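Local coordinates for protein succinate-semialdehyde dehydrogenase (Streptococcus pyogenes MGAS1882, PDB 4OGD) that oxidises succinic semialdehyde, probably to succinate, with NADP+ as the cofactor, at residues A[226-231]-A[432-437]; A[127-132]-A[152-157]; A[315-320]-A[359-364]. All coordinates share one frame; numbering follows the deposited sequence.

In the fold
Contacts 1 and 2 belong to one mixed sheet of the aldehyde dehydrogenase Rossmann-type domain: contact 2 pairs strands 124-128 and 152-155, while contact 1 pairs strand 225-229 with the antiparallel outer strand 433-434. Their centres lie about 14 Å apart, with strand 200-206 between them. Contact 3, centred about 23 Å from contact 1 and 24 Å from contact 2, joins helix 308-323 to the loop before strand 365-371 of the second sheet. Contact 2 comes first along the chain; contact 3 falls between the two halves of contact 1. Glu-360 packs on Gly-231, and Phe-362 on Trp-131 and Asn-132, so this loop packs against those following strands 225-229 and 124-128, where the domains meet.

Contact 1 (A[226-231]-A[432-437]); sequences TTLELG and SGYGRE
Tyr-434 and Leu-228 form an antiparallel hydrogen-bonded pair, and their side chains run alongside each other on one face of the sheet. The bonds are Leu-228 N to Tyr-434 O (3.1 Å) and Tyr-434 N to Leu-228 O (3.0 Å). Strand 433-434 thus adds an antiparallel outer strand, within this chain, to the otherwise parallel sheet of the Rossmann-type domain. From CB, the tyrosine turns its CG between the backbone N and the carbonyl carbon (chi1 47°), which sends the ring along strand 225-229. Leu-228 CB lies over one face, toward the rim. CE2 touches Leu-228 CD1 at 3.5 Å, and on the other flank CE1 comes 3.5 Å from Thr-226 O, in the ring plane. The ring ends in a hydrogen bond between Tyr-434 OH and Thr-226 OG1 (2.7 Å).

Where the strands part, Leu-230 N donates to Ser-432 O (2.9 Å), and Ser-432 OG reaches Gly-231 O (2.7 Å) within its plane. Gly-433 CA lies against Leu-228 O in a CA-H...O contact (3.3 Å). Away from the tyrosine, the side chains of Glu-229 and Glu-437 run past each other in opposite directions, carboxylate planes 53° apart. Two waters link Glu-437 OE2 to Thr-227 OG1. The nearness of the two acids is probably eased by Arg-140, which bridges Glu-437 and is only weakly paired with Glu-229.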
ATOM      1  N   THR A 226      -1.793   3.231   3.642  1.00 10.20           N
ATOM      2  CA  THR A 226      -0.917   4.394   3.556  1.00  7.84           C
ATOM      3  C   THR A 226      -0.062   4.390   2.304  1.00  7.74           C
ATOM      4  O   THR A 226       0.189   3.339   1.707  1.00  8.91           O
ATOM      5  CB  THR A 226       0.068   4.461   4.728  1.00  7.45           C
ATOM      6  OG1 THR A 226       0.746   3.201   4.848  1.00 11.28           O
ATOM      7  CG2 THR A 226      -0.656   4.774   6.026  1.00  8.35           C
ATOM      8  N   THR A 227       0.379   5.584   1.919  1.00  5.33           N
ATOM      9  CA  THR A 227       1.567   5.732   1.084  1.00  6.49           C
ATOM     10  C   THR A 227       2.511   6.645   1.854  1.00  6.14           C
ATOM     11  O   THR A 227       2.061   7.545   2.576  1.00  6.80           O
ATOM     12  CB  THR A 227       1.258   6.369  -0.274  1.00  6.81           C
ATOM     13  OG1 THR A 227       0.619   7.639  -0.073  1.00  7.83           O
ATOM     14  CG2 THR A 227       0.362   5.456  -1.098  1.00  9.44           C
ATOM     15  N   LEU A 228       3.812   6.410   1.712  1.00  6.36           N
ATOM     16  CA  LEU A 228       4.820   7.211   2.402  1.00  6.17           C
ATOM     17  C   LEU A 228       5.871   7.706   1.424  1.00  6.90           C
ATOM     18  O   LEU A 228       6.530   6.913   0.748  1.00  7.35           O
ATOM     19  CB  LEU A 228       5.525   6.393   3.491  1.00  6.10           C
ATOM     20  CG  LEU A 228       4.695   5.895   4.672  1.00  6.36           C
ATOM     21  CD1 LEU A 228       5.589   5.151   5.646  1.00  8.04           C
ATOM     22  CD2 LEU A 228       3.976   7.050   5.365  1.00  6.76           C
ATOM     23  N   GLU A 229       6.043   9.024   1.384  1.00  6.27           N
ATOM     24  CA  GLU A 229       7.066   9.666   0.570  1.00  6.96           C
ATOM     25  C   GLU A 229       8.022  10.352   1.525  1.00  6.97           C
ATOM     26  O   GLU A 229       7.709  11.407   2.087  1.00  6.37           O
ATOM     27  CB  GLU A 229       6.424  10.683  -0.378  1.00  7.02           C
ATOM     28  CG  GLU A 229       5.507  10.071  -1.433  1.00  8.02           C
ATOM     29  CD  GLU A 229       6.238   9.619  -2.685  1.00  8.63           C
ATOM     30  OE1 GLU A 229       7.475   9.824  -2.788  1.00  7.84           O
ATOM     31  OE2 GLU A 229       5.563   9.042  -3.580  1.00  7.85           O
ATOM     32  N   LEU A 230       9.177   9.731   1.747  1.00  7.17           N
ATOM     33  CA  LEU A 230      10.068  10.183   2.811  1.00  6.03           C
ATOM     34  C   LEU A 230      11.376  10.763   2.277  1.00  7.44           C
ATOM     35  O   LEU A 230      11.455  11.198   1.122  1.00  9.44           O
ATOM     36  CB  LEU A 230      10.320   9.040   3.797  1.00  6.07           C
ATOM     37  CG  LEU A 230       9.039   8.335   4.268  1.00  7.21           C
ATOM     38  CD1 LEU A 230       9.390   7.173   5.203  1.00  6.07           C
ATOM     39  CD2 LEU A 230       8.080   9.325   4.961  1.00  8.70           C
ATOM     40  N   GLY A 231      12.394  10.788   3.125  1.00  8.69           N
ATOM     41  CA  GLY A 231      13.639  11.433   2.764  1.00  7.40           C
ATOM     42  C   GLY A 231      14.483  10.559   1.867  1.00  8.62           C
ATOM     43  O   GLY A 231      14.111   9.426   1.541  1.00  9.45           O
ATOM     44  N   SER A 432      12.972   5.434   2.432  1.00  6.43           N
ATOM     45  CA  SER A 432      12.422   6.519   1.623  1.00  6.60           C
ATOM     46  C   SER A 432      10.923   6.335   1.412  1.00  6.75           C
ATOM     47  O   SER A 432      10.267   7.211   0.844  1.00  6.21           O
ATOM     48  CB  SER A 432      13.137   6.614   0.269  1.00  6.22           C
ATOM     49  OG  SER A 432      14.481   7.000   0.451  1.00  6.83           O
ATOM     50  N   GLY A 433      10.395   5.195   1.852  1.00  6.50           N
ATOM     51  CA  GLY A 433       8.955   4.970   1.832  1.00  7.71           C
ATOM     52  C   GLY A 433       8.481   3.889   0.881  1.00  6.19           C
ATOM     53  O   GLY A 433       9.220   2.951   0.549  1.00  6.41           O
ATOM     54  N   TYR A 434       7.220   4.001   0.473  1.00  6.45           N
ATOM     55  CA  TYR A 434       6.606   3.052  -0.455  1.00  6.59           C
ATOM     56  C   TYR A 434       5.388   3.697  -1.099  1.00  6.68           C
ATOM     57  O   TYR A 434       4.848   4.689  -0.584  1.00  5.92           O
ATOM     58  CB  TYR A 434       6.199   1.742   0.247  1.00  6.29           C
ATOM     59  CG  TYR A 434       5.445   1.947   1.540  1.00  7.38           C
ATOM     60  CD1 TYR A 434       4.090   2.259   1.534  1.00  7.15           C
ATOM     61  CD2 TYR A 434       6.099   1.852   2.762  1.00  7.67           C
ATOM     62  CE1 TYR A 434       3.397   2.473   2.711  1.00  7.09           C
ATOM     63  CE2 TYR A 434       5.421   2.049   3.942  1.00  6.72           C
ATOM     64  CZ  TYR A 434       4.072   2.361   3.910  1.00  6.99           C
ATOM     65  OH  TYR A 434       3.390   2.566   5.087  1.00 11.25           O
ATOM     66  N   GLY A 435       4.955   3.134  -2.223  1.00  8.02           N
ATOM     67  CA  GLY A 435       3.905   3.754  -3.013  1.00  7.69           C
ATOM     68  C   GLY A 435       4.512   4.751  -3.983  1.00  6.63           C
ATOM     69  O   GLY A 435       5.700   5.089  -3.904  1.00  6.91           O
ATOM     70  N   ARG A 436       3.697   5.239  -4.914  1.00  7.44           N
ATOM     71  CA  ARG A 436       4.172   6.180  -5.918  1.00  6.93           C
ATOM     72  C   ARG A 436       3.159   7.298  -6.057  1.00  8.47           C
ATOM     73  O   ARG A 436       1.954   7.075  -5.914  1.00  7.35           O
ATOM     74  CB  ARG A 436       4.371   5.483  -7.273  1.00  6.85           C
ATOM     75  CG  ARG A 436       5.449   4.404  -7.285  1.00  6.39           C
ATOM     76  CD  ARG A 436       6.828   5.056  -7.199  1.00  7.12           C
ATOM     77  NE  ARG A 436       7.966   4.128  -7.234  1.00  7.20           N
ATOM     78  CZ  ARG A 436       8.525   3.557  -6.168  1.00  7.04           C
ATOM     79  NH1 ARG A 436       8.033   3.754  -4.949  1.00  6.86           N
ATOM     80  NH2 ARG A 436       9.588   2.780  -6.322  1.00  7.04           N
ATOM     81  N   GLU A 437       3.655   8.503  -6.311  1.00  6.93           N
ATOM     82  CA  GLU A 437       2.796   9.644  -6.621  1.00  6.80           C
ATOM     83  C   GLU A 437       3.094  10.153  -8.027  1.00  8.17           C
ATOM     84  O   GLU A 437       4.179   9.914  -8.558  1.00  8.54           O
ATOM     85  CB  GLU A 437       2.942  10.745  -5.557  1.00  7.70           C
ATOM     86  CG  GLU A 437       2.308  10.323  -4.227  1.00  8.38           C
ATOM     87  CD  GLU A 437       2.432  11.340  -3.107  1.00  7.93           C
ATOM     88  OE1 GLU A 437       2.952  12.465  -3.322  1.00  9.20           O
ATOM     89  OE2 GLU A 437       1.981  11.010  -1.988  1.00  8.00           O
TER
HETATM   90  O   HOH W   1       2.657   9.499   0.209  1.00  7.00           O
HETATM   91  O   HOH W   2      -0.178   9.177  -2.233  1.00  7.95           O
HETATM   92  O   HOH W   3       7.437   6.411  -2.004  1.00  9.15           O

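Contact 2 (A[127-132]-A[152-157]); sequences AVEPWN and MVLKHA
The imidazole of His-156 has Glu-129 CB over one face, 4.2 Å from the ring centroid and 15° off the normal, a CH-pi contact that falls toward the rim. At its edge, CE1 approaches Pro-130 O to 3.1 Å, close to the ring plane. The indole of Trp-131 meets the contact by its edge, where Ala-157 CB lies in plane. These residues lie at or just past the C-terminal ends of two parallel strands in a beta-alpha-beta unit of the Rossmann-type domain: strand 124-128, helix 136-148 and strand 152-155. His-156 ND1 accepts the backbone N-H of Ala-157, also in the ring plane, while NE2 is hydrogen-bonded to Pro-134 O. The ring is therefore gripped at both nitrogens, a pattern consistent with a proton on NE2.

The pairing of the strands matches Ala-127 with Leu-154 and Val-128 with Lys-155. Evidence for the register comes from three bonds: Ala-127 N to Val-153 O (2.8 Å), Lys-155 N to Ala-127 O (2.8 Å) and Glu-129 N to Lys-155 O (3.0 Å).

On the face carrying Ala-127 and Leu-154, Ala-127 CB touches Met-152 SD at 3.8 Å. Leu-154 has CG anti to its own nitrogen (chi1 169°), which brings CD1 to Glu-129 CG at 3.7 Å, the two side chains crossing at about a right angle. Helix 136-148 lines this side, its Gln-137 and Val-141 touching Glu-129. On the other face Lys-155 bends back, and NZ donates to His-156 O. At the far end Ala-157 CB lies 3.6 Å from Trp-131 N, a buried amide nitrogen with no hydrogen-bonding partner in the model.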
ATOM      1  N   ALA A 127      -4.206  13.764   4.170  1.00  5.83           N
ATOM      2  CA  ALA A 127      -2.892  14.054   3.617  1.00  5.91           C
ATOM      3  C   ALA A 127      -2.070  14.776   4.671  1.00  7.89           C
ATOM      4  O   ALA A 127      -2.526  15.758   5.263  1.00  8.29           O
ATOM      5  CB  ALA A 127      -3.018  14.906   2.350  1.00  5.90           C
ATOM      6  N   VAL A 128      -0.871  14.264   4.932  1.00  8.10           N
ATOM      7  CA  VAL A 128       0.052  14.913   5.856  1.00  8.32           C
ATOM      8  C   VAL A 128       1.239  15.359   5.012  1.00  8.04           C
ATOM      9  O   VAL A 128       1.936  14.526   4.445  1.00  7.49           O
ATOM     10  CB  VAL A 128       0.513  13.955   6.970  1.00 11.02           C
ATOM     11  CG1 VAL A 128       1.438  14.681   7.939  1.00  7.89           C
ATOM     12  CG2 VAL A 128      -0.689  13.382   7.706  1.00  9.63           C
ATOM     13  N   GLU A 129       1.434  16.674   4.898  1.00  6.63           N
ATOM     14  CA  GLU A 129       2.390  17.241   3.948  1.00  7.92           C
ATOM     15  C   GLU A 129       3.406  18.158   4.627  1.00  7.41           C
ATOM     16  O   GLU A 129       3.136  18.705   5.702  1.00  9.14           O
ATOM     17  CB  GLU A 129       1.638  17.969   2.816  1.00  5.99           C
ATOM     18  CG  GLU A 129       0.606  17.086   2.092  1.00  9.14           C
ATOM     19  CD  GLU A 129       1.203  15.825   1.475  1.00  8.04           C
ATOM     20  OE1 GLU A 129       2.417  15.814   1.177  1.00  6.68           O
ATOM     21  OE2 GLU A 129       0.448  14.833   1.278  1.00  9.20           O
ATOM     22  N   PRO A 130       4.592  18.307   4.017  1.00  6.60           N
ATOM     23  CA  PRO A 130       5.715  18.981   4.669  1.00  7.57           C
ATOM     24  C   PRO A 130       6.018  20.363   4.096  1.00 10.03           C
ATOM     25  O   PRO A 130       5.487  20.751   3.051  1.00  9.36           O
ATOM     26  CB  PRO A 130       6.868  18.029   4.362  1.00  9.08           C
ATOM     27  CG  PRO A 130       6.575  17.598   2.954  1.00  8.74           C
ATOM     28  CD  PRO A 130       5.048  17.551   2.833  1.00  8.12           C
ATOM     29  N   TRP A 131       6.895  21.095   4.776  1.00  8.49           N
ATOM     30  CA  TRP A 131       7.186  22.487   4.419  1.00  8.53           C
ATOM     31  C   TRP A 131       8.094  22.702   3.211  1.00  8.56           C
ATOM     32  O   TRP A 131       8.164  23.820   2.685  1.00  8.01           O
ATOM     33  CB  TRP A 131       7.783  23.226   5.625  1.00  9.13           C
ATOM     34  CG  TRP A 131       8.945  22.495   6.228  1.00  9.12           C
ATOM     35  CD1 TRP A 131       8.920  21.688   7.325  1.00  9.66           C
ATOM     36  CD2 TRP A 131      10.299  22.487   5.751  1.00  9.39           C
ATOM     37  NE1 TRP A 131      10.176  21.177   7.566  1.00  9.92           N
ATOM     38  CE2 TRP A 131      11.040  21.655   6.616  1.00  7.89           C
ATOM     39  CE3 TRP A 131      10.960  23.106   4.682  1.00  9.25           C
ATOM     40  CZ2 TRP A 131      12.405  21.425   6.438  1.00  8.39           C
ATOM     41  CZ3 TRP A 131      12.307  22.871   4.503  1.00  8.68           C
ATOM     42  CH2 TRP A 131      13.019  22.036   5.376  1.00  8.92           C
ATOM     43  N   ASN A 132       8.815  21.681   2.757  1.00  8.03           N
ATOM     44  CA  ASN A 132       9.835  21.974   1.746  1.00  7.61           C
ATOM     45  C   ASN A 132       9.300  22.306   0.348  1.00  7.82           C
ATOM     46  O   ASN A 132       9.914  23.087  -0.383  1.00  7.45           O
ATOM     47  CB  ASN A 132      10.976  20.939   1.730  1.00  8.42           C
ATOM     48  CG  ASN A 132      10.525  19.567   1.298  1.00 12.08           C
ATOM     49  OD1 ASN A 132       9.344  19.225   1.387  1.00 12.29           O
ATOM     50  ND2 ASN A 132      11.475  18.766   0.812  1.00 12.61           N
ATOM     51  N   MET A 152     -10.598  15.338   0.722  1.00  6.75           N
ATOM     52  CA  MET A 152      -9.318  15.307   1.418  1.00  6.22           C
ATOM     53  C   MET A 152      -9.329  16.237   2.629  1.00  6.61           C
ATOM     54  O   MET A 152      -9.947  17.315   2.612  1.00  8.38           O
ATOM     55  CB  MET A 152      -8.211  15.706   0.435  1.00  7.81           C
ATOM     56  CG  MET A 152      -6.814  15.836   1.021  1.00  7.84           C
ATOM     57  SD  MET A 152      -5.570  15.851  -0.297  1.00 10.72           S
ATOM     58  CE  MET A 152      -5.647  14.133  -0.789  1.00  9.41           C
ATOM     59  N   VAL A 153      -8.669  15.808   3.696  1.00  5.44           N
ATOM     60  CA  VAL A 153      -8.366  16.706   4.807  1.00  6.57           C
ATOM     61  C   VAL A 153      -6.852  16.759   4.925  1.00  8.42           C
ATOM     62  O   VAL A 153      -6.162  15.744   4.729  1.00  6.83           O
ATOM     63  CB  VAL A 153      -9.054  16.285   6.133  1.00  6.55           C
ATOM     64  CG1 VAL A 153     -10.571  16.379   5.987  1.00  7.46           C
ATOM     65  CG2 VAL A 153      -8.654  14.868   6.539  1.00  8.91           C
ATOM     66  N   LEU A 154      -6.339  17.956   5.203  1.00  7.62           N
ATOM     67  CA  LEU A 154      -4.906  18.234   5.122  1.00  7.02           C
ATOM     68  C   LEU A 154      -4.315  18.656   6.453  1.00  9.13           C
ATOM     69  O   LEU A 154      -4.774  19.622   7.071  1.00  8.87           O
ATOM     70  CB  LEU A 154      -4.666  19.352   4.110  1.00  8.32           C
ATOM     71  CG  LEU A 154      -3.258  19.955   4.089  1.00  7.06           C
ATOM     72  CD1 LEU A 154      -2.251  18.921   3.582  1.00  8.19           C
ATOM     73  CD2 LEU A 154      -3.232  21.205   3.217  1.00  9.39           C
ATOM     74  N   LYS A 155      -3.296  17.932   6.900  1.00  7.61           N
ATOM     75  CA  LYS A 155      -2.486  18.395   8.012  1.00  8.77           C
ATOM     76  C   LYS A 155      -1.132  18.800   7.446  1.00  9.72           C
ATOM     77  O   LYS A 155      -0.363  17.955   6.987  1.00  8.72           O
ATOM     78  CB  LYS A 155      -2.349  17.293   9.065  1.00 10.34           C
ATOM     79  CG  LYS A 155      -1.956  17.810  10.441  1.00 20.85           C
ATOM     80  CD  LYS A 155      -0.468  17.750  10.630  1.00 21.21           C
ATOM     81  CE  LYS A 155      -0.045  18.483  11.903  1.00 18.73           C
ATOM     82  NZ  LYS A 155       0.942  19.555  11.579  1.00 16.44           N
ATOM     83  N   HIS A 156      -0.860  20.101   7.450  1.00  7.24           N
ATOM     84  CA  HIS A 156       0.371  20.633   6.888  1.00  8.75           C
ATOM     85  C   HIS A 156       1.385  20.939   7.982  1.00 10.00           C
ATOM     86  O   HIS A 156       1.070  20.869   9.165  1.00 11.30           O
ATOM     87  CB  HIS A 156       0.067  21.899   6.070  1.00  8.22           C
ATOM     88  CG  HIS A 156       0.876  22.015   4.813  1.00 10.83           C
ATOM     89  ND1 HIS A 156       2.211  21.678   4.751  1.00 12.44           N
ATOM     90  CD2 HIS A 156       0.531  22.415   3.566  1.00 10.47           C
ATOM     91  CE1 HIS A 156       2.652  21.861   3.518  1.00 13.22           C
ATOM     92  NE2 HIS A 156       1.655  22.313   2.779  1.00 11.49           N
ATOM     93  N   ALA A 157       2.608  21.273   7.575  1.00  9.17           N
ATOM     94  CA  ALA A 157       3.680  21.621   8.508  1.00 10.45           C
ATOM     95  C   ALA A 157       3.309  22.834   9.342  1.00 10.97           C
ATOM     96  O   ALA A 157       2.638  23.749   8.860  1.00  9.45           O
ATOM     97  CB  ALA A 157       4.970  21.888   7.753  1.00 10.61           C
TER

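Contact 3 (A[315-320]-A[359-364]); sequences LDQIKL and QEIFGP
Gln-317, on helix 308-323, faces Ile-361 of an irregular chain, the two CA atoms 7.0 Å apart, and the backbones exchange no direct hydrogen bond. Side chains bridge the interval instead, above all that of Gln-317. Its CG lies anti to the carbonyl carbon (chi1 -76°) and the chain is extended beyond it, which carries the amide across to the loop. NE2 donates twice. One bond goes to Gln-359 OE1 at 3.2 Å and is nearly straight, with an angle of 171° at the hydrogen; OE1 lies in the donor's amide plane, and the donor lies in the acceptor's carbonyl plane. The other goes to Glu-360 O at 3.0 Å, approaching from above the carbonyl plane. With both N-H groups engaged, the rotation of the Gln-317 amide is fixed, and the two glutamine amides meet with their planes 33° apart.

The loop carries Glu-Ile-Phe-Gly-Pro, a sequence motif of the aldehyde dehydrogenase family, and leads directly into strand 365-371. Within it Phe-362 is the centre of an inverse gamma turn, closed by a weak bond from Gly-363 N to Ile-361 O at 3.0 Å.

Gln-317 OE1 lies against Ile-361, farther along the loop. A bound water donates to it at 2.6 Å and accepts the N-H of Phe-362 at 2.8 Å, so the same amide holds the loop backbone both directly and through solvent. Ile-361 runs past Gln-317 in the opposite direction, its CG2 lying 3.5 Å from Gln-317 OE1. From the loop, Glu-360 OE2 makes a salt bridge with Lys-267 outside the two segments, and Arg-255 donates to Ile-361 O. Leu-320 CD2 meets Gln-359 NE2 at 4.0 Å, the side chains crossing at about a right angle.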
ATOM      1  N   LEU A 315      23.826  22.389  11.155  1.00 14.26           N
ATOM      2  CA  LEU A 315      25.132  22.743  11.710  1.00 16.21           C
ATOM      3  C   LEU A 315      25.651  21.633  12.618  1.00 14.32           C
ATOM      4  O   LEU A 315      26.840  21.303  12.580  1.00 15.08           O
ATOM      5  CB  LEU A 315      25.072  24.069  12.467  1.00 14.26           C
ATOM      6  CG  LEU A 315      24.837  25.312  11.607  1.00 14.45           C
ATOM      7  CD1 LEU A 315      24.670  26.547  12.487  1.00 12.13           C
ATOM      8  CD2 LEU A 315      25.942  25.515  10.592  1.00 14.26           C
ATOM      9  N   ASP A 316      24.759  21.050  13.416  1.00 13.11           N
ATOM     10  CA  ASP A 316      25.138  19.935  14.283  1.00 13.16           C
ATOM     11  C   ASP A 316      25.588  18.714  13.483  1.00 14.73           C
ATOM     12  O   ASP A 316      26.492  17.995  13.907  1.00 14.89           O
ATOM     13  CB  ASP A 316      23.997  19.539  15.223  1.00 16.27           C
ATOM     14  CG  ASP A 316      23.747  20.565  16.309  1.00 19.24           C
ATOM     15  OD1 ASP A 316      24.598  21.456  16.497  1.00 22.44           O
ATOM     16  OD2 ASP A 316      22.700  20.474  16.978  1.00 22.46           O
ATOM     17  N   GLN A 317      24.965  18.472  12.329  1.00 13.57           N
ATOM     18  CA  GLN A 317      25.372  17.335  11.507  1.00 14.78           C
ATOM     19  C   GLN A 317      26.750  17.522  10.895  1.00 14.77           C
ATOM     20  O   GLN A 317      27.528  16.565  10.805  1.00 15.37           O
ATOM     21  CB  GLN A 317      24.355  17.059  10.403  1.00 12.38           C
ATOM     22  CG  GLN A 317      23.101  16.376  10.895  1.00 14.10           C
ATOM     23  CD  GLN A 317      22.108  16.149   9.774  1.00 12.93           C
ATOM     24  OE1 GLN A 317      21.709  17.091   9.088  1.00 13.66           O
ATOM     25  NE2 GLN A 317      21.719  14.898   9.570  1.00 14.66           N
ATOM     26  N   ILE A 318      27.043  18.742  10.455  1.00 12.91           N
ATOM     27  CA  ILE A 318      28.371  19.060   9.943  1.00 12.55           C
ATOM     28  C   ILE A 318      29.397  18.841  11.046  1.00 14.86           C
ATOM     29  O   ILE A 318      30.429  18.208  10.834  1.00 15.07           O
ATOM     30  CB  ILE A 318      28.457  20.520   9.458  1.00 13.26           C
ATOM     31  CG1 ILE A 318      27.577  20.716   8.222  1.00 12.19           C
ATOM     32  CG2 ILE A 318      29.900  20.898   9.133  1.00 16.33           C
ATOM     33  CD1 ILE A 318      27.312  22.174   7.871  1.00 12.19           C
ATOM     34  N   LYS A 319      29.093  19.358  12.230  1.00 14.76           N
ATOM     35  CA  LYS A 319      29.989  19.208  13.378  1.00 18.17           C
ATOM     36  C   LYS A 319      30.196  17.740  13.743  1.00 18.09           C
ATOM     37  O   LYS A 319      31.324  17.311  14.009  1.00 18.11           O
ATOM     38  CB  LYS A 319      29.459  19.981  14.586  1.00 16.92           C
ATOM     39  CG  LYS A 319      30.327  19.803  15.831  1.00 21.75           C
ATOM     40  CD  LYS A 319      30.081  20.896  16.854  1.00 25.59           C
ATOM     41  CE  LYS A 319      31.185  20.910  17.903  1.00 26.54           C
ATOM     42  NZ  LYS A 319      31.351  19.572  18.531  1.00 31.51           N
ATOM     43  N   LEU A 320      29.105  16.979  13.751  1.00 15.50           N
ATOM     44  CA  LEU A 320      29.163  15.541  14.011  1.00 16.50           C
ATOM     45  C   LEU A 320      30.081  14.853  13.006  1.00 17.11           C
ATOM     46  O   LEU A 320      30.877  13.989  13.374  1.00 17.12           O
ATOM     47  CB  LEU A 320      27.760  14.927  13.948  1.00 17.05           C
ATOM     48  CG  LEU A 320      27.671  13.447  14.336  1.00 18.84           C
ATOM     49  CD1 LEU A 320      28.045  13.262  15.803  1.00 17.74           C
ATOM     50  CD2 LEU A 320      26.287  12.877  14.057  1.00 18.48           C
ATOM     51  N   GLN A 359      23.578   9.272   7.166  1.00  9.77           N
ATOM     52  CA  GLN A 359      22.510  10.214   7.532  1.00  9.84           C
ATOM     53  C   GLN A 359      22.192  11.200   6.427  1.00 10.61           C
ATOM     54  O   GLN A 359      23.095  11.697   5.760  1.00 13.67           O
ATOM     55  CB  GLN A 359      22.902  11.021   8.772  1.00 14.00           C
ATOM     56  CG  GLN A 359      22.897  10.243  10.063  1.00 14.92           C
ATOM     57  CD  GLN A 359      23.005  11.140  11.283  1.00 18.28           C
ATOM     58  OE1 GLN A 359      22.660  12.330  11.241  1.00 18.37           O
ATOM     59  NE2 GLN A 359      23.488  10.574  12.381  1.00 19.16           N
ATOM     60  N   GLU A 360      20.909  11.507   6.256  1.00 11.01           N
ATOM     61  CA  GLU A 360      20.490  12.561   5.333  1.00 10.88           C
ATOM     62  C   GLU A 360      20.706  13.931   5.963  1.00  9.77           C
ATOM     63  O   GLU A 360      20.222  14.192   7.068  1.00 10.16           O
ATOM     64  CB  GLU A 360      19.005  12.391   4.989  1.00  9.98           C
ATOM     65  CG  GLU A 360      18.421  13.541   4.185  1.00 10.23           C
ATOM     66  CD  GLU A 360      16.941  13.364   3.907  1.00 12.05           C
ATOM     67  OE1 GLU A 360      16.229  12.858   4.799  1.00 12.81           O
ATOM     68  OE2 GLU A 360      16.494  13.721   2.794  1.00  9.68           O
ATOM     69  N   ILE A 361      21.436  14.804   5.265  1.00  9.88           N
ATOM     70  CA  ILE A 361      21.600  16.192   5.692  1.00 10.02           C
ATOM     71  C   ILE A 361      20.693  17.092   4.852  1.00  9.53           C
ATOM     72  O   ILE A 361      20.896  17.242   3.639  1.00  9.52           O
ATOM     73  CB  ILE A 361      23.055  16.671   5.549  1.00  9.22           C
ATOM     74  CG1 ILE A 361      24.006  15.792   6.366  1.00 11.62           C
ATOM     75  CG2 ILE A 361      23.177  18.114   6.030  1.00  9.98           C
ATOM     76  CD1 ILE A 361      25.467  16.205   6.237  1.00 11.77           C
ATOM     77  N   PHE A 362      19.694  17.678   5.502  1.00  8.59           N
ATOM     78  CA  PHE A 362      18.679  18.476   4.810  1.00  8.32           C
ATOM     79  C   PHE A 362      19.111  19.940   4.747  1.00 10.24           C
ATOM     80  O   PHE A 362      18.449  20.836   5.287  1.00 11.30           O
ATOM     81  CB  PHE A 362      17.327  18.324   5.526  1.00  9.25           C
ATOM     82  CG  PHE A 362      16.157  18.086   4.602  1.00  9.98           C
ATOM     83  CD1 PHE A 362      15.092  18.976   4.564  1.00 10.00           C
ATOM     84  CD2 PHE A 362      16.114  16.959   3.789  1.00  9.68           C
ATOM     85  CE1 PHE A 362      13.989  18.749   3.721  1.00 13.80           C
ATOM     86  CE2 PHE A 362      15.032  16.721   2.947  1.00 11.00           C
ATOM     87  CZ  PHE A 362      13.967  17.622   2.909  1.00 13.06           C
ATOM     88  N   GLY A 363      20.234  20.169   4.078  1.00 10.11           N
ATOM     89  CA  GLY A 363      20.792  21.503   3.926  1.00 10.24           C
ATOM     90  C   GLY A 363      21.866  21.497   2.863  1.00 10.27           C
ATOM     91  O   GLY A 363      22.072  20.490   2.189  1.00  9.51           O
ATOM     92  N   PRO A 364      22.571  22.628   2.704  1.00  9.60           N
ATOM     93  CA  PRO A 364      23.486  22.820   1.577  1.00  9.70           C
ATOM     94  C   PRO A 364      24.854  22.211   1.825  1.00 14.03           C
ATOM     95  O   PRO A 364      25.855  22.926   1.802  1.00 12.35           O
ATOM     96  CB  PRO A 364      23.610  24.342   1.497  1.00 11.72           C
ATOM     97  CG  PRO A 364      23.398  24.799   2.909  1.00 10.33           C
ATOM     98  CD  PRO A 364      22.390  23.856   3.499  1.00 12.46           C
TER
HETATM   99  O   HOH W   4      19.258  17.490   8.282  1.00 13.11           O